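Long-range contacts in uncharacterized protein (PDB 4R1D), which probably acts as a calcium-binding alpha/beta-hydrolase lipase of the H2 type VI secretion system, held in check by its partner protein Tli4: residues E181-V186 / A511-S516; A429-D434 / V500-G505; R273-V278 / I553-L558. All coordinates share one frame; numbering follows the deposited sequence.

Interaction 1 (E181-V186 / A511-S516)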
loop_
_atom_site.group_PDB
_atom_site.type_symbol
_atom_site.label_atom_id
_atom_site.label_comp_id
_atom_site.label_asym_id
_atom_site.label_seq_id
_atom_site.Cartn_x
_atom_site.Cartn_y
_atom_site.Cartn_z
ATOM N N GLU A 181 29.899 -7.838 8.150
ATOM C CA GLU A 181 29.257 -9.065 8.652
ATOM C C GLU A 181 29.576 -9.253 10.131
ATOM O O GLU A 181 30.737 -9.152 10.527
ATOM C CB GLU A 181 29.704 -10.289 7.846
ATOM C CG GLU A 181 28.672 -11.429 7.802
ATOM C CD GLU A 181 28.474 -12.097 9.137
ATOM O OE1 GLU A 181 29.490 -12.523 9.729
ATOM O OE2 GLU A 181 27.309 -12.198 9.598
ATOM N N GLU A 182 28.552 -9.527 10.935
ATOM C CA GLU A 182 28.696 -9.516 12.395
ATOM C C GLU A 182 28.511 -10.855 13.112
ATOM O O GLU A 182 28.837 -10.957 14.293
ATOM C CB GLU A 182 27.754 -8.478 13.020
ATOM C CG GLU A 182 26.250 -8.829 12.890
ATOM C CD GLU A 182 25.348 -7.679 13.307
ATOM O OE1 GLU A 182 25.705 -6.959 14.259
ATOM O OE2 GLU A 182 24.286 -7.476 12.673
ATOM N N GLN A 183 27.994 -11.873 12.428
ATOM C CA GLN A 183 27.761 -13.167 13.081
ATOM C C GLN A 183 29.060 -13.972 13.155
ATOM O O GLN A 183 29.278 -14.724 14.102
ATOM C CB GLN A 183 26.679 -13.975 12.359
ATOM C CG GLN A 183 25.349 -13.245 12.172
ATOM C CD GLN A 183 24.640 -12.912 13.480
ATOM O OE1 GLN A 183 25.071 -12.035 14.242
ATOM N NE2 GLN A 183 23.541 -13.608 13.744
ATOM N N GLY A 184 29.910 -13.822 12.145
ATOM C CA GLY A 184 31.232 -14.423 12.158
ATOM C C GLY A 184 31.258 -15.881 11.751
ATOM O O GLY A 184 32.264 -16.561 11.933
ATOM N N LYS A 185 30.155 -16.363 11.192
ATOM C CA LYS A 185 30.044 -17.769 10.822
ATOM C C LYS A 185 30.408 -17.997 9.351
ATOM O O LYS A 185 31.173 -18.901 9.024
ATOM C CB LYS A 185 28.646 -18.304 11.156
ATOM C CG LYS A 185 28.325 -18.260 12.666
ATOM C CD LYS A 185 26.893 -18.704 13.006
ATOM C CE LYS A 185 25.836 -17.696 12.540
ATOM N NZ LYS A 185 24.462 -17.962 13.104
ATOM N N VAL A 186 29.885 -17.159 8.466
ATOM C CA VAL A 186 30.089 -17.390 7.043
ATOM C C VAL A 186 31.443 -16.891 6.567
ATOM O O VAL A 186 32.055 -16.027 7.183
ATOM C CB VAL A 186 28.967 -16.760 6.193
ATOM C CG1 VAL A 186 27.628 -17.335 6.586
ATOM C CG2 VAL A 186 28.976 -15.253 6.327
ATOM N N ALA A 511 18.559 -12.715 16.694
ATOM C CA ALA A 511 17.807 -13.962 16.671
ATOM C C ALA A 511 18.628 -15.110 16.085
ATOM O O ALA A 511 18.151 -16.241 15.987
ATOM C CB ALA A 511 16.500 -13.791 15.905
ATOM N N GLY A 512 19.851 -14.805 15.674
ATOM C CA GLY A 512 20.790 -15.821 15.236
ATOM C C GLY A 512 20.745 -16.211 13.769
ATOM O O GLY A 512 21.008 -17.366 13.440
ATOM N N VAL A 513 20.427 -15.268 12.880
ATOM C CA VAL A 513 20.437 -15.573 11.447
ATOM C C VAL A 513 21.845 -15.932 10.996
ATOM O O VAL A 513 22.838 -15.583 11.656
ATOM C CB VAL A 513 19.867 -14.427 10.569
ATOM C CG1 VAL A 513 18.361 -14.297 10.764
ATOM C CG2 VAL A 513 20.567 -13.113 10.872
ATOM N N LYS A 514 21.932 -16.645 9.880
ATOM C CA LYS A 514 23.213 -17.176 9.419
ATOM C C LYS A 514 24.235 -16.080 9.114
ATOM O O LYS A 514 25.414 -16.201 9.457
ATOM C CB LYS A 514 23.011 -18.078 8.203
ATOM C CG LYS A 514 24.310 -18.611 7.608
ATOM C CD LYS A 514 24.045 -19.766 6.641
ATOM C CE LYS A 514 24.021 -21.119 7.355
ATOM N NZ LYS A 514 24.102 -22.280 6.396
ATOM N N ALA A 515 23.789 -15.015 8.456
ATOM C CA ALA A 515 24.665 -13.887 8.161
ATOM C C ALA A 515 23.928 -12.561 8.331
ATOM O O ALA A 515 22.754 -12.441 7.974
ATOM C CB ALA A 515 25.244 -14.002 6.745
ATOM N N SER A 516 24.612 -11.574 8.892
ATOM C CA SER A 516 24.021 -10.254 9.132
ATOM C C SER A 516 25.078 -9.172 8.886
ATOM O O SER A 516 26.142 -9.157 9.528
ATOM C CB SER A 516 23.459 -10.162 10.559
ATOM O OG SER A 516 22.914 -8.881 10.838
HETATM O O HOH W 1 27.946 -15.273 9.609
#

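Interaction 2 (A429-D434 / V500-G505)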
loop_
_atom_site.group_PDB
_atom_site.type_symbol
_atom_site.label_atom_id
_atom_site.label_comp_id
_atom_site.label_asym_id
_atom_site.label_seq_id
_atom_site.Cartn_x
_atom_site.Cartn_y
_atom_site.Cartn_z
ATOM N N ALA A 429 21.069 -11.325 5.971
ATOM C CA ALA A 429 20.416 -10.041 6.164
ATOM C C ALA A 429 21.433 -8.899 6.126
ATOM O O ALA A 429 22.565 -9.063 6.567
ATOM C CB ALA A 429 19.686 -10.048 7.497
ATOM N N HIS A 430 21.029 -7.745 5.599
ATOM C CA HIS A 430 21.846 -6.537 5.723
ATOM C C HIS A 430 20.946 -5.360 6.113
ATOM O O HIS A 430 19.750 -5.356 5.830
ATOM C CB HIS A 430 22.647 -6.242 4.438
ATOM C CG HIS A 430 21.787 -5.945 3.247
ATOM N ND1 HIS A 430 21.338 -6.929 2.390
ATOM C CD2 HIS A 430 21.268 -4.779 2.792
ATOM C CE1 HIS A 430 20.582 -6.377 1.452
ATOM N NE2 HIS A 430 20.521 -5.077 1.676
ATOM N N TYR A 431 21.508 -4.376 6.794
ATOM C CA TYR A 431 20.706 -3.257 7.255
ATOM C C TYR A 431 21.586 -2.035 7.503
ATOM O O TYR A 431 22.805 -2.158 7.618
ATOM C CB TYR A 431 19.929 -3.641 8.524
ATOM C CG TYR A 431 20.811 -4.042 9.688
ATOM C CD1 TYR A 431 21.475 -5.264 9.696
ATOM C CD2 TYR A 431 20.981 -3.193 10.781
ATOM C CE1 TYR A 431 22.292 -5.633 10.764
ATOM C CE2 TYR A 431 21.782 -3.555 11.847
ATOM C CZ TYR A 431 22.432 -4.772 11.836
ATOM O OH TYR A 431 23.236 -5.130 12.903
ATOM N N GLY A 432 20.957 -0.866 7.554
ATOM C CA GLY A 432 21.652 0.392 7.785
ATOM C C GLY A 432 21.622 0.753 9.257
ATOM O O GLY A 432 20.552 0.881 9.859
ATOM N N ALA A 433 22.806 0.909 9.837
ATOM C CA ALA A 433 22.935 1.227 11.243
ATOM C C ALA A 433 23.889 2.401 11.372
ATOM O O ALA A 433 25.096 2.220 11.505
ATOM C CB ALA A 433 23.471 0.039 11.997
ATOM N N ASP A 434 23.342 3.607 11.324
ATOM C CA ASP A 434 24.187 4.790 11.272
ATOM C C ASP A 434 23.645 5.852 12.194
ATOM O O ASP A 434 22.466 6.210 12.131
ATOM C CB ASP A 434 24.266 5.326 9.847
ATOM C CG ASP A 434 25.443 6.254 9.645
ATOM O OD1 ASP A 434 25.392 7.400 10.135
ATOM O OD2 ASP A 434 26.426 5.842 8.995
ATOM N N VAL A 500 14.113 2.652 9.498
ATOM C CA VAL A 500 14.235 1.525 10.422
ATOM C C VAL A 500 15.336 1.809 11.455
ATOM O O VAL A 500 16.506 1.862 11.109
ATOM C CB VAL A 500 14.572 0.228 9.649
ATOM C CG1 VAL A 500 14.792 -0.969 10.598
ATOM C CG2 VAL A 500 13.451 -0.086 8.636
ATOM N N PRO A 501 14.953 2.003 12.724
ATOM C CA PRO A 501 15.989 2.204 13.753
ATOM C C PRO A 501 16.844 0.957 13.856
ATOM O O PRO A 501 16.362 -0.144 13.624
ATOM C CB PRO A 501 15.177 2.376 15.037
ATOM C CG PRO A 501 13.872 2.961 14.557
ATOM C CD PRO A 501 13.597 2.255 13.243
ATOM N N THR A 502 18.109 1.124 14.212
ATOM C CA THR A 502 18.984 -0.015 14.392
ATOM C C THR A 502 18.366 -1.058 15.350
ATOM O O THR A 502 18.557 -2.260 15.171
ATOM C CB THR A 502 20.378 0.462 14.872
ATOM O OG1 THR A 502 20.858 1.472 13.970
ATOM C CG2 THR A 502 21.370 -0.688 14.901
ATOM N N ASP A 503 17.620 -0.594 16.358
ATOM C CA ASP A 503 16.884 -1.485 17.260
ATOM C C ASP A 503 16.269 -2.654 16.497
ATOM O O ASP A 503 16.386 -3.807 16.891
ATOM C CB ASP A 503 15.723 -0.735 17.936
ATOM C CG ASP A 503 16.185 0.258 18.981
ATOM O OD1 ASP A 503 17.136 -0.066 19.719
ATOM O OD2 ASP A 503 15.583 1.355 19.068
ATOM N N SER A 504 15.593 -2.318 15.406
ATOM C CA SER A 504 14.811 -3.269 14.611
ATOM C C SER A 504 15.686 -3.899 13.519
ATOM O O SER A 504 15.600 -5.095 13.246
ATOM C CB SER A 504 13.604 -2.523 14.005
ATOM O OG SER A 504 12.835 -3.341 13.114
ATOM N N GLY A 505 16.535 -3.096 12.894
ATOM C CA GLY A 505 17.421 -3.624 11.869
ATOM C C GLY A 505 18.323 -4.760 12.346
ATOM O O GLY A 505 18.632 -5.681 11.593
HETATM O O HOH W 2 18.254 -0.377 10.671
#

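Interaction 3 (R273-V278 / I553-L558)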
loop_
_atom_site.group_PDB
_atom_site.type_symbol
_atom_site.label_atom_id
_atom_site.label_comp_id
_atom_site.label_asym_id
_atom_site.label_seq_id
_atom_site.Cartn_x
_atom_site.Cartn_y
_atom_site.Cartn_z
ATOM N N ARG A 273 9.820 -24.614 -1.072
ATOM C CA ARG A 273 10.183 -24.087 -2.390
ATOM C C ARG A 273 11.318 -23.065 -2.279
ATOM O O ARG A 273 12.121 -22.898 -3.201
ATOM C CB ARG A 273 8.963 -23.428 -3.046
ATOM C CG ARG A 273 9.225 -22.839 -4.405
ATOM C CD ARG A 273 9.337 -23.943 -5.445
ATOM N NE ARG A 273 8.032 -24.477 -5.840
ATOM C CZ ARG A 273 7.892 -25.594 -6.544
ATOM N NH1 ARG A 273 8.976 -26.279 -6.890
ATOM N NH2 ARG A 273 6.688 -26.025 -6.904
ATOM N N VAL A 274 11.375 -22.370 -1.149
ATOM C CA VAL A 274 12.391 -21.338 -0.947
ATOM C C VAL A 274 13.690 -21.938 -0.414
ATOM O O VAL A 274 13.721 -22.556 0.653
ATOM C CB VAL A 274 11.876 -20.177 -0.043
ATOM C CG1 VAL A 274 13.011 -19.223 0.321
ATOM C CG2 VAL A 274 10.725 -19.426 -0.743
ATOM N N LEU A 275 14.764 -21.750 -1.178
ATOM C CA LEU A 275 16.062 -22.343 -0.855
ATOM C C LEU A 275 16.787 -21.531 0.209
ATOM O O LEU A 275 17.532 -22.079 1.036
ATOM C CB LEU A 275 16.933 -22.416 -2.113
ATOM C CG LEU A 275 18.237 -23.206 -2.030
ATOM C CD1 LEU A 275 17.935 -24.659 -1.670
ATOM C CD2 LEU A 275 18.968 -23.118 -3.357
ATOM N N GLY A 276 16.572 -20.224 0.182
ATOM C CA GLY A 276 17.229 -19.318 1.105
ATOM C C GLY A 276 16.693 -17.911 0.920
ATOM O O GLY A 276 15.951 -17.633 -0.023
ATOM N N VAL A 277 17.071 -17.011 1.818
ATOM C CA VAL A 277 16.498 -15.673 1.805
ATOM C C VAL A 277 17.549 -14.610 2.070
ATOM O O VAL A 277 18.339 -14.717 3.011
ATOM C CB VAL A 277 15.422 -15.557 2.884
ATOM C CG1 VAL A 277 14.841 -14.150 2.915
ATOM C CG2 VAL A 277 14.312 -16.605 2.639
ATOM N N VAL A 278 17.546 -13.593 1.213
ATOM C CA VAL A 278 18.265 -12.356 1.432
ATOM C C VAL A 278 17.269 -11.292 1.893
ATOM O O VAL A 278 16.250 -11.065 1.243
ATOM C CB VAL A 278 18.929 -11.905 0.125
ATOM C CG1 VAL A 278 19.356 -10.416 0.188
ATOM C CG2 VAL A 278 20.102 -12.827 -0.201
ATOM N N ILE A 553 24.808 -16.323 -4.056
ATOM C CA ILE A 553 25.866 -17.296 -4.311
ATOM C C ILE A 553 25.956 -18.359 -3.208
ATOM O O ILE A 553 26.015 -19.563 -3.490
ATOM C CB ILE A 553 27.233 -16.635 -4.494
ATOM C CG1 ILE A 553 27.238 -15.756 -5.754
ATOM C CG2 ILE A 553 28.329 -17.724 -4.556
ATOM C CD1 ILE A 553 26.865 -16.519 -7.048
ATOM N N LYS A 554 25.963 -17.923 -1.954
ATOM C CA LYS A 554 26.017 -18.867 -0.847
ATOM C C LYS A 554 24.807 -19.811 -0.805
ATOM O O LYS A 554 24.965 -21.028 -0.681
ATOM C CB LYS A 554 26.205 -18.138 0.481
ATOM C CG LYS A 554 27.596 -17.491 0.641
ATOM C CD LYS A 554 28.714 -18.543 0.641
ATOM C CE LYS A 554 30.087 -17.910 0.888
ATOM N NZ LYS A 554 31.156 -18.932 1.195
ATOM N N ILE A 555 23.602 -19.254 -0.939
ATOM C CA ILE A 555 22.387 -20.061 -0.902
ATOM C C ILE A 555 22.375 -21.106 -2.021
ATOM O O ILE A 555 21.934 -22.235 -1.826
ATOM C CB ILE A 555 21.124 -19.171 -0.988
ATOM C CG1 ILE A 555 21.008 -18.335 0.294
ATOM C CG2 ILE A 555 19.854 -20.044 -1.242
ATOM C CD1 ILE A 555 20.128 -17.070 0.186
ATOM N N THR A 556 22.848 -20.705 -3.192
ATOM C CA THR A 556 22.918 -21.569 -4.372
ATOM C C THR A 556 23.735 -22.856 -4.152
ATOM O O THR A 556 23.474 -23.888 -4.784
ATOM C CB THR A 556 23.481 -20.762 -5.572
ATOM O OG1 THR A 556 22.576 -19.692 -5.884
ATOM C CG2 THR A 556 23.654 -21.629 -6.798
ATOM N N GLN A 557 24.708 -22.805 -3.253
ATOM C CA GLN A 557 25.512 -23.990 -2.954
ATOM C C GLN A 557 24.632 -25.146 -2.459
ATOM O O GLN A 557 25.005 -26.318 -2.555
ATOM C CB GLN A 557 26.613 -23.655 -1.948
ATOM C CG GLN A 557 27.479 -22.453 -2.343
ATOM C CD GLN A 557 27.983 -22.522 -3.784
ATOM O OE1 GLN A 557 27.801 -21.584 -4.574
ATOM N NE2 GLN A 557 28.636 -23.625 -4.127
ATOM N N LEU A 558 23.448 -24.803 -1.953
ATOM C CA LEU A 558 22.491 -25.793 -1.455
ATOM C C LEU A 558 21.614 -26.413 -2.545
ATOM O O LEU A 558 20.921 -27.398 -2.301
ATOM C CB LEU A 558 21.600 -25.169 -0.378
ATOM C CG LEU A 558 22.385 -24.668 0.833
ATOM C CD1 LEU A 558 21.475 -23.910 1.784
ATOM C CD2 LEU A 558 23.063 -25.839 1.545
#

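Interaction 1 (E181-V186 / A511-S516)
Glu181 and Ser516 form the tight part of this contact. Ser516 N donates to Glu181 OE2 over 2.9 Å in a nearly straight bond (175°), using the anti lone pair of that oxygen. Glu181 OE2 also takes Gln183 N, while Glu181 OE1 accepts Gly184 N at 2.8 Å, so three backbone amides hold the carboxylate. Next along, Glu182 N donates to Ser516 O at 2.8 Å, and Ser516 OG gives a 2.7 Å bond to Glu182 OE2, which Tyr431 OH also reaches. Gln183 is bent at chi2 (-64°), which brings its amide to the loop just before the strand: NE2 lies 3.0 Å from Val513 O, on a carbonyl lone pair, with that oxygen in the amide plane, and the same NE2 also bonds Ala509 O. Gly512 ends the preceding helix in a Schellman motif; at its backbone angles a side chain would press against the preceding carbonyl O, which calls for glycine.

The solvent side is looser. Lys185 NZ approaches the same Val513 O from above its carbonyl plane, at 3.2 Å. A water joins Val186 N to Lys514 O, and Val186 CG1 rests on Lys514 CG at 3.7 Å, the lysine's ammonium pairing with Glu426. Strand 515-519 is one of the two edge strands of the parallel sheet; at Ser516 a loop carboxylate and a loop backbone amide engage its N-H and C=O, probably much as another strand would.

Interaction 2 (A429-D434 / V500-G505)
Tyr431 against Gly505, and Ala433 against Thr502, make a fully buried packing contact between the C-terminal end of strand 427-432 and the short helix 502-505. The phenol ring lies under the backbone carbonyl of Gly505, at the end of helix 502-505: Gly505 O stands 3.3 Å above the ring plane, over its centre. Glycine suits this place because the side of its CA that would carry a side chain faces the ring, and without one the backbone itself can settle there, with Gly505 C 3.5 Å from Tyr431 CD2. At the ring's edge, Thr502 CG2 lies near the plane, 4.2 Å from Tyr431 CE2. The phenol OH, besides its bond to Glu182, meets Arg518 NH1.

The strand is the fifth in a six-stranded parallel sheet whose order matches the central part of the alpha/beta-hydrolase fold, a family in which loops beyond the C-terminal strand ends generally build the working face of the enzyme. Here the helix packs at such an end. Pro501 sits at its N-cap, and its carbonyl accepts from both Ser504 N and Gly505 N.

Thr502 meets Ala433, just past the strand, with both branches. With OG1 anti to the carbonyl carbon (chi1 -53°), the hydroxyl lies 3.4 Å from Ala433 CA while its polar partner is Ser494 O, and the methyl CG2 meets Ala433 CB at 3.7 Å; the small alanine permits this approach. One water bridges the two backbones, donating to Gly432 O at 2.7 Å and to Val500 O at 2.9 Å.

Interaction 3 (R273-V278 / I553-L558)
The C-terminal part of helix 542-556 comes down on the beginning of strand 274-280, the backbones being nearest at Gly276 and Ile555, whose CA atoms are 5.6 Å apart. Leu275 has helix-like backbone angles (psi -33°) within an otherwise extended run; its CB points to the helix, and the next residue, Gly276, also presents its CA there, where a side chain would collide with Ile555.

Ile555 lies against this part of the strand with both branches of its side chain. Its CG2 rests over the bare backbone of Gly276, 3.6 Å from Gly276 N, a close approach suited to a residue without a side chain. Ile555 CG1 stands anti to the carbonyl carbon (chi1 -68°) and carries CD1 farther along the strand, to 3.5 Å from Val277 N and on toward Val278 CG2. Leu275 lies alongside this isoleucine, the two side chains running past each other in opposite directions, with Leu275 CG 3.6 Å from Ile555 CG2. The two methyls of Leu275 divide the remaining work: CD2 touches Ile555 O at 3.5 Å, while CD1 meets Leu558 CB at 3.9 Å. Leu558, three residues on from Ile555 and at the solvent margin, closes over the end of Leu275, and its amide bonds back to Ile555 O.

Around this core, Ile251 and Tyr428 of the neighbouring strands complete the bed of Ile555. Thr556 points away from the strand; its hydroxyl bonds Val552 O, and its side chain approaches that of Phe202, a calcium-binding residue, although the calcium ion itself is about 12 Å from the threonine side chain. The contact is made largely of aliphatic carbon set against backbone and other aliphatic groups, which implies that helix and strand are held together here by shape and by the exclusion of water rather than by polar bonds.

Following the chain from the N terminus, residues 181-186 open interaction 1 and residues 273-278 open interaction 3 before either is closed. Residues 429-434 and 500-505 then open and close interaction 2, nested inside both. Residues 511-516 close interaction 1, and 553-558, near the C terminus, close interaction 3, so interactions 1 and 3 cross. All three reach the same parallel sheet: one joins an outlying loop to its edge strand, one a short helix to the end of the next strand, one the C-terminal helix to an inner strand. Interactions 1 and 2 touch directly across strands 427-432 and 515-519; interaction 3 stays apart, though strand 274-280 adjoins strand 427-432.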